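Local coordinates for protein putative PLP-dependent aminotransferase (Bacillus cereus ATCC 10987, PDB 3JU7) that probably works as a pyridoxal phosphate-dependent aminotransferase of the DegT/DnrJ/EryC1/StrS family, transferring amino groups between substrates, at residues A[184-188]-A[197-201]. Residues are numbered along the deposited sequence; the frame is centred on the assembly and turned at random.
Sequences IYSFH and EGGLI
Y185 and L200 face each other as an antiparallel hydrogen-bonded pair, Y185 N to L200 O and L200 N to Y185 O both at 2.9 Å. Beyond it F187 N gives a third bond to G198 O at 2.8 Å, from well above that carbonyl plane. F187, with CG turned beside its backbone N (chi1 -58°), sets its ring against the G198-G199 backbone, where no side chain intervenes: CE2 is 3.5 Å from G199 O, CZ 3.7 Å from L200 CB. On the other face of the sheet I184 runs alongside I201, its CD1 a tight 3.5 Å from I201 CG2, beside helices 62-73 and 206-215. In the adjoining loops the E197 carboxylate reaches the edge of the H188 ring, OE2 3.4 Å from CD2, the planes 78° apart. K234, T32 and N232 of the second subunit bind that carboxylate; H188 hydrogen-bonds T190 OG1 through ND1 and N33 OD1 of the second subunit through NE2. S186, last in its strand, accepts from H188 N at OG in an ST turn and bonds the phosphate of the pyridoxal-lysine at position 191. Cofactor phosphate and dimer interface thus lie side by side, and the second subunit's lysine probably keeps E197 ionised.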
loop_
_atom_site.group_PDB
_atom_site.type_symbol
_atom_site.label_atom_id
_atom_site.label_comp_id
_atom_site.label_asym_id
_atom_site.label_seq_id
_atom_site.Cartn_x
_atom_site.Cartn_y
_atom_site.Cartn_z
ATOM N N ILE A 184 -2.038 14.498 5.221
ATOM C CA ILE A 184 -1.288 13.275 5.020
ATOM C C ILE A 184 0.179 13.462 5.449
ATOM O O ILE A 184 0.821 14.436 5.117
ATOM C CB ILE A 184 -1.291 12.835 3.536
ATOM C CG1 ILE A 184 -2.721 12.856 2.919
ATOM C CG2 ILE A 184 -0.646 11.482 3.414
ATOM C CD1 ILE A 184 -3.876 12.444 3.874
ATOM N N TYR A 185 0.677 12.516 6.234
ATOM C CA TYR A 185 2.031 12.514 6.685
ATOM C C TYR A 185 2.614 11.151 6.382
ATOM O O TYR A 185 1.896 10.124 6.365
ATOM C CB TYR A 185 2.140 12.701 8.213
ATOM C CG TYR A 185 1.432 13.856 8.839
ATOM C CD1 TYR A 185 2.062 15.086 9.041
ATOM C CD2 TYR A 185 0.150 13.687 9.378
ATOM C CE1 TYR A 185 1.366 16.187 9.688
ATOM C CE2 TYR A 185 -0.528 14.734 10.005
ATOM C CZ TYR A 185 0.063 15.993 10.162
ATOM O OH TYR A 185 -0.668 17.001 10.839
ATOM N N SER A 186 3.929 11.132 6.238
ATOM C CA SER A 186 4.663 9.914 5.940
ATOM C C SER A 186 5.534 9.460 7.108
ATOM O O SER A 186 6.084 10.280 7.829
ATOM C CB SER A 186 5.528 10.115 4.692
ATOM O OG SER A 186 6.281 8.951 4.417
ATOM N N PHE A 187 5.647 8.141 7.276
ATOM C CA PHE A 187 6.582 7.535 8.206
ATOM C C PHE A 187 7.663 6.719 7.433
ATOM O O PHE A 187 8.275 5.786 7.960
ATOM C CB PHE A 187 5.857 6.609 9.177
ATOM C CG PHE A 187 4.763 7.250 10.012
ATOM C CD1 PHE A 187 4.877 8.534 10.541
ATOM C CD2 PHE A 187 3.636 6.499 10.354
ATOM C CE1 PHE A 187 3.864 9.073 11.348
ATOM C CE2 PHE A 187 2.616 7.036 11.176
ATOM C CZ PHE A 187 2.747 8.319 11.684
ATOM N N HIS A 188 7.912 7.056 6.169
ATOM C CA HIS A 188 8.982 6.387 5.442
ATOM C C HIS A 188 10.296 6.542 6.211
ATOM O O HIS A 188 10.509 7.555 6.894
ATOM C CB HIS A 188 9.115 6.973 4.049
ATOM C CG HIS A 188 9.981 6.180 3.127
ATOM N ND1 HIS A 188 11.292 6.517 2.864
ATOM C CD2 HIS A 188 9.707 5.101 2.349
ATOM C CE1 HIS A 188 11.793 5.669 1.973
ATOM N NE2 HIS A 188 10.850 4.802 1.642
ATOM N N GLU A 197 8.175 1.705 6.229
ATOM C CA GLU A 197 7.048 2.162 5.427
ATOM C C GLU A 197 5.848 2.429 6.348
ATOM O O GLU A 197 5.577 1.675 7.289
ATOM C CB GLU A 197 6.668 1.132 4.379
ATOM C CG GLU A 197 7.722 0.915 3.300
ATOM C CD GLU A 197 7.744 1.981 2.203
ATOM O OE1 GLU A 197 6.784 2.766 2.060
ATOM O OE2 GLU A 197 8.732 2.005 1.442
ATOM N N GLY A 198 5.176 3.544 6.107
ATOM C CA GLY A 198 4.015 3.911 6.877
ATOM C C GLY A 198 3.572 5.341 6.591
ATOM O O GLY A 198 4.243 6.085 5.899
ATOM N N GLY A 199 2.444 5.715 7.154
ATOM C CA GLY A 199 1.920 7.051 7.038
ATOM C C GLY A 199 0.740 7.223 7.969
ATOM O O GLY A 199 0.355 6.277 8.668
ATOM N N LEU A 200 0.186 8.444 7.964
ATOM C CA LEU A 200 -0.910 8.841 8.833
ATOM C C LEU A 200 -1.785 9.893 8.146
ATOM O O LEU A 200 -1.295 10.726 7.338
ATOM C CB LEU A 200 -0.367 9.420 10.113
ATOM C CG LEU A 200 -1.343 9.620 11.306
ATOM C CD1 LEU A 200 -1.542 8.348 12.102
ATOM C CD2 LEU A 200 -0.906 10.724 12.212
ATOM N N ILE A 201 -3.081 9.853 8.460
ATOM C CA ILE A 201 -4.014 10.896 8.044
ATOM C C ILE A 201 -4.654 11.493 9.268
ATOM O O ILE A 201 -5.095 10.774 10.130
ATOM C CB ILE A 201 -5.131 10.404 7.075
ATOM C CG1 ILE A 201 -4.516 9.591 5.933
ATOM C CG2 ILE A 201 -5.903 11.615 6.544
ATOM C CD1 ILE A 201 -5.515 9.138 4.852
#